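Side-chain contacts in putative uncharacterized protein (Streptococcus suis, PDB 4XZ7), which probably cross-links proteins as a transglutaminase and, as a homodimeric virulence factor, helps the bacterium to resist phagocytosis: residues 136-140 with 141-145; 196-199 with 200-204. One frame throughout, in Å; residues are numbered along the deposited sequence.

Contact 1: residues 136-140 with 141-145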
loop_
_atom_site.group_PDB
_atom_site.type_symbol
_atom_site.label_atom_id
_atom_site.label_comp_id
_atom_site.label_asym_id
_atom_site.label_seq_id
_atom_site.Cartn_x
_atom_site.Cartn_y
_atom_site.Cartn_z
ATOM N N GLN B 136 18.953 20.283 0.532
ATOM C CA GLN B 136 19.906 19.321 1.046
ATOM C C GLN B 136 19.605 19.040 2.528
ATOM O O GLN B 136 19.653 17.884 2.964
ATOM C CB GLN B 136 21.338 19.830 0.862
ATOM C CG GLN B 136 22.400 18.766 1.007
ATOM C CD GLN B 136 22.396 17.773 -0.134
ATOM O OE1 GLN B 136 22.870 18.076 -1.239
ATOM N NE2 GLN B 136 21.892 16.575 0.125
ATOM N N LEU B 137 19.278 20.084 3.289
ATOM C CA LEU B 137 18.944 19.884 4.693
ATOM C C LEU B 137 17.615 19.110 4.869
ATOM O O LEU B 137 17.468 18.281 5.792
ATOM C CB LEU B 137 18.881 21.235 5.414
ATOM C CG LEU B 137 20.231 21.921 5.627
ATOM C CD1 LEU B 137 20.024 23.358 6.113
ATOM C CD2 LEU B 137 21.055 21.138 6.641
ATOM N N LEU B 138 16.657 19.377 3.983
ATOM C CA LEU B 138 15.395 18.639 4.026
ATOM C C LEU B 138 15.691 17.160 3.810
ATOM O O LEU B 138 15.239 16.304 4.591
ATOM C CB LEU B 138 14.404 19.152 2.981
ATOM C CG LEU B 138 13.691 20.463 3.302
ATOM C CD1 LEU B 138 12.939 20.950 2.071
ATOM C CD2 LEU B 138 12.727 20.332 4.503
ATOM N N ASN B 139 16.478 16.878 2.772
ATOM C CA ASN B 139 16.909 15.507 2.479
ATOM C C ASN B 139 17.619 14.872 3.673
ATOM O O ASN B 139 17.486 13.670 3.928
ATOM C CB ASN B 139 17.835 15.471 1.256
ATOM C CG ASN B 139 18.144 14.050 0.807
ATOM O OD1 ASN B 139 17.268 13.333 0.337
ATOM N ND2 ASN B 139 19.387 13.645 0.947
ATOM N N ALA B 140 18.384 15.692 4.389
ATOM C CA ALA B 140 19.104 15.248 5.569
ATOM C C ALA B 140 18.153 14.952 6.720
ATOM O O ALA B 140 18.554 14.345 7.703
ATOM C CB ALA B 140 20.142 16.303 6.004
ATOM N N ALA B 141 16.911 15.424 6.630
ATOM C CA ALA B 141 15.899 15.012 7.614
ATOM C C ALA B 141 14.935 13.985 7.029
ATOM O O ALA B 141 13.926 13.646 7.645
ATOM C CB ALA B 141 15.120 16.225 8.136
ATOM N N GLY B 142 15.237 13.506 5.825
ATOM C CA GLY B 142 14.382 12.531 5.161
ATOM C C GLY B 142 13.131 13.094 4.510
ATOM O O GLY B 142 12.210 12.348 4.158
ATOM N N LEU B 143 13.107 14.413 4.330
ATOM C CA LEU B 143 11.937 15.099 3.791
ATOM C C LEU B 143 12.173 15.566 2.362
ATOM O O LEU B 143 13.321 15.703 1.926
ATOM C CB LEU B 143 11.576 16.304 4.654
ATOM C CG LEU B 143 11.318 16.068 6.142
ATOM C CD1 LEU B 143 11.277 17.396 6.929
ATOM C CD2 LEU B 143 10.010 15.271 6.342
ATOM N N GLY B 144 11.079 15.821 1.649
ATOM C CA GLY B 144 11.115 16.450 0.336
ATOM C C GLY B 144 10.000 17.469 0.221
ATOM O O GLY B 144 9.144 17.581 1.104
ATOM N N THR B 145 9.998 18.220 -0.877
ATOM C CA THR B 145 9.035 19.305 -1.073
ATOM C C THR B 145 9.122 19.648 -2.543
ATOM O O THR B 145 10.173 19.461 -3.159
ATOM C CB THR B 145 9.339 20.544 -0.190
ATOM O OG1 THR B 145 8.154 21.325 -0.013
ATOM C CG2 THR B 145 10.389 21.416 -0.841
HETATM O O HOH W 1 14.870 15.223 -0.187
#
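L138 and L143 meet where helix 132-140 stops in a Schellman motif, with G142 as the C' residue and the chain turning straight into strand 143-144. From the backbone outward, the L138 side chain is in contact at each step. Its CB lies 3.8 Å from L143 O. CG sits beside the backbone N, anti to the carbonyl carbon (chi1 -77°), which sends the two methyls over the outgoing chain: CD2 packs 4.1 Å from L143 CD1, the two leucines crossing at about a right angle, and CD1 rests 3.9 Å from T145 CG2. The side chain also packs on L105, on V165 of strand 157-167 and on L375 of the second subunit, which places it between the turn, that strand and the dimer partner.

At the backbone of the same residue, the carbonyl oxygen is gripped twice. L143 N donates to L138 O at 2.9 Å, nearly straight at 162°, while A141 N reaches the same oxygen from the other face of the carbonyl plane. G142 N to N139 O is the second bond of the motif, and the positive phi of G142, 78°, is what lets the backbone reverse here. T145 OG1 is hydrogen-bonded to T164 O of strand 157-167. N139 OD1 takes a bond from K168 NZ and another from a water, which also donates to L143 O at 2.7 Å.

Contact 2: residues 196-199 with 200-204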
loop_
_atom_site.group_PDB
_atom_site.type_symbol
_atom_site.label_atom_id
_atom_site.label_comp_id
_atom_site.label_asym_id
_atom_site.label_seq_id
_atom_site.Cartn_x
_atom_site.Cartn_y
_atom_site.Cartn_z
ATOM N N ASP B 196 -17.072 -11.116 -18.344
ATOM C CA ASP B 196 -17.104 -10.932 -19.788
ATOM C C ASP B 196 -15.750 -11.260 -20.401
ATOM O O ASP B 196 -15.682 -11.950 -21.417
ATOM C CB ASP B 196 -17.519 -9.512 -20.171
ATOM C CG ASP B 196 -17.844 -9.392 -21.652
ATOM O OD1 ASP B 196 -18.896 -9.935 -22.081
ATOM O OD2 ASP B 196 -17.038 -8.775 -22.382
ATOM N N LEU B 197 -14.681 -10.760 -19.786
ATOM C CA LEU B 197 -13.320 -11.111 -20.207
ATOM C C LEU B 197 -13.089 -12.630 -20.269
ATOM O O LEU B 197 -12.450 -13.141 -21.200
ATOM C CB LEU B 197 -12.310 -10.464 -19.265
ATOM C CG LEU B 197 -11.594 -9.181 -19.697
ATOM C CD1 LEU B 197 -12.298 -8.473 -20.808
ATOM C CD2 LEU B 197 -11.426 -8.244 -18.500
ATOM N N ILE B 198 -13.626 -13.351 -19.288
ATOM C CA ILE B 198 -13.512 -14.806 -19.260
ATOM C C ILE B 198 -14.284 -15.433 -20.406
ATOM O O ILE B 198 -13.777 -16.335 -21.082
ATOM C CB ILE B 198 -14.021 -15.380 -17.933
ATOM C CG1 ILE B 198 -13.127 -14.898 -16.789
ATOM C CG2 ILE B 198 -14.037 -16.885 -17.973
ATOM C CD1 ILE B 198 -13.708 -15.182 -15.450
ATOM N N HIS B 199 -15.510 -14.950 -20.615
ATOM C CA HIS B 199 -16.345 -15.389 -21.731
ATOM C C HIS B 199 -15.581 -15.245 -23.046
ATOM O O HIS B 199 -15.566 -16.160 -23.876
ATOM C CB HIS B 199 -17.648 -14.582 -21.781
ATOM C CG HIS B 199 -18.782 -15.291 -22.457
ATOM N ND1 HIS B 199 -18.775 -15.603 -23.800
ATOM C CD2 HIS B 199 -19.968 -15.733 -21.976
ATOM C CE1 HIS B 199 -19.901 -16.216 -24.116
ATOM N NE2 HIS B 199 -20.644 -16.305 -23.028
ATOM N N LYS B 200 -14.929 -14.104 -23.226
ATOM C CA LYS B 200 -14.143 -13.882 -24.431
ATOM C C LYS B 200 -12.964 -14.848 -24.526
ATOM O O LYS B 200 -12.632 -15.306 -25.625
ATOM C CB LYS B 200 -13.650 -12.438 -24.488
ATOM C CG LYS B 200 -14.673 -11.480 -25.090
ATOM C CD LYS B 200 -14.277 -10.022 -24.898
ATOM C CE LYS B 200 -15.342 -9.098 -25.470
ATOM N NZ LYS B 200 -15.023 -7.666 -25.215
ATOM N N LEU B 201 -12.327 -15.168 -23.396
ATOM C CA LEU B 201 -11.270 -16.190 -23.448
ATOM C C LEU B 201 -11.861 -17.525 -23.911
ATOM O O LEU B 201 -11.230 -18.257 -24.668
ATOM C CB LEU B 201 -10.567 -16.365 -22.095
ATOM C CG LEU B 201 -9.730 -15.198 -21.577
ATOM C CD1 LEU B 201 -9.200 -15.498 -20.183
ATOM C CD2 LEU B 201 -8.578 -14.910 -22.533
ATOM N N ILE B 202 -13.079 -17.825 -23.461
ATOM C CA ILE B 202 -13.746 -19.071 -23.806
ATOM C C ILE B 202 -14.035 -19.121 -25.300
ATOM O O ILE B 202 -13.794 -20.141 -25.954
ATOM C CB ILE B 202 -15.065 -19.249 -23.027
ATOM C CG1 ILE B 202 -14.773 -19.495 -21.554
ATOM C CG2 ILE B 202 -15.863 -20.410 -23.591
ATOM C CD1 ILE B 202 -15.999 -19.737 -20.717
ATOM N N GLU B 203 -14.544 -18.011 -25.824
ATOM C CA GLU B 203 -14.788 -17.864 -27.252
ATOM C C GLU B 203 -13.491 -18.074 -28.021
ATOM O O GLU B 203 -13.431 -18.877 -28.952
ATOM C CB GLU B 203 -15.375 -16.480 -27.575
ATOM C CG GLU B 203 -16.812 -16.265 -27.100
ATOM C CD GLU B 203 -17.246 -14.794 -27.124
ATOM O OE1 GLU B 203 -16.625 -13.977 -27.845
ATOM O OE2 GLU B 203 -18.213 -14.453 -26.405
ATOM N N SER B 204 -12.447 -17.360 -27.621
ATOM C CA SER B 204 -11.195 -17.389 -28.369
ATOM C C SER B 204 -10.573 -18.782 -28.342
ATOM O O SER B 204 -9.994 -19.231 -29.332
ATOM C CB SER B 204 -10.228 -16.353 -27.828
ATOM O OG SER B 204 -10.765 -15.057 -27.985
#
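H199 and E203, one turn apart on helix 188-205, make the polar side-chain pair at the centre of this contact. E203 OE2 comes in at the edge of the imidazole, near its plane, and takes a hydrogen bond from H199 ND1 at 2.9 Å. The bond is weak, bent to 127° at the hydrogen, and the carboxylate stands 76° from the plane of the ring. With H199 CG anti to its backbone N (chi1 -155°), the ring lies beside the carbonyl carbon, on the side from which E203 comes; E203, extended beyond CG, passes its CG 3.5 Å from H199 O on the way to the ring.

The neighbouring i, i+4 pair is looser. K200, fully stretched, lies past D196, whose OD2 is 3.5 Å from K200 CE and 3.6 Å from K200 NZ, a long salt bridge. D196 OD1 has a second, weak ion pair with K380, a residue the H199 side chain also touches. On the buried flank I198 CG2 and I202 CD1 are 4.4 Å apart; I198 packs on helix 264-277 and I202 on F220 of helix 213-227.

Behind the side chains, four backbone bonds from K200, L201, I202 and E203 to the carbonyls four residues earlier fix their spacing. S204 OG adds to this by donating to K200 O, which S204 N approaches from the opposite face. Together this makes a classic amphipathic alpha-helix: i, i+4 polar pairs along one flank, and an aliphatic flank laid on helices 213-227, 255-259 and 264-277, in the part of the chain that carries the transglutaminase-like sequence family.

Overall arrangement
From the N terminus, the chain first builds a mixed sheet on strands between 14 and 86, then a second one that includes strand 143-144. Contact 1 closes the tight turn between helix 132-140 and that strand, which pairs with strand 157-167, and it lies against the second subunit. Helix 170-181 then leads across to the C-terminal part, where contact 2 runs along helix 188-205 and closes no loop beyond single helical turns; the side chains of that helix pack on helices 213-227, 255-259 and 264-277. The two follow in series, neither nested nor crossing, on opposite sides of the chain's centre, with centres about 51 Å apart.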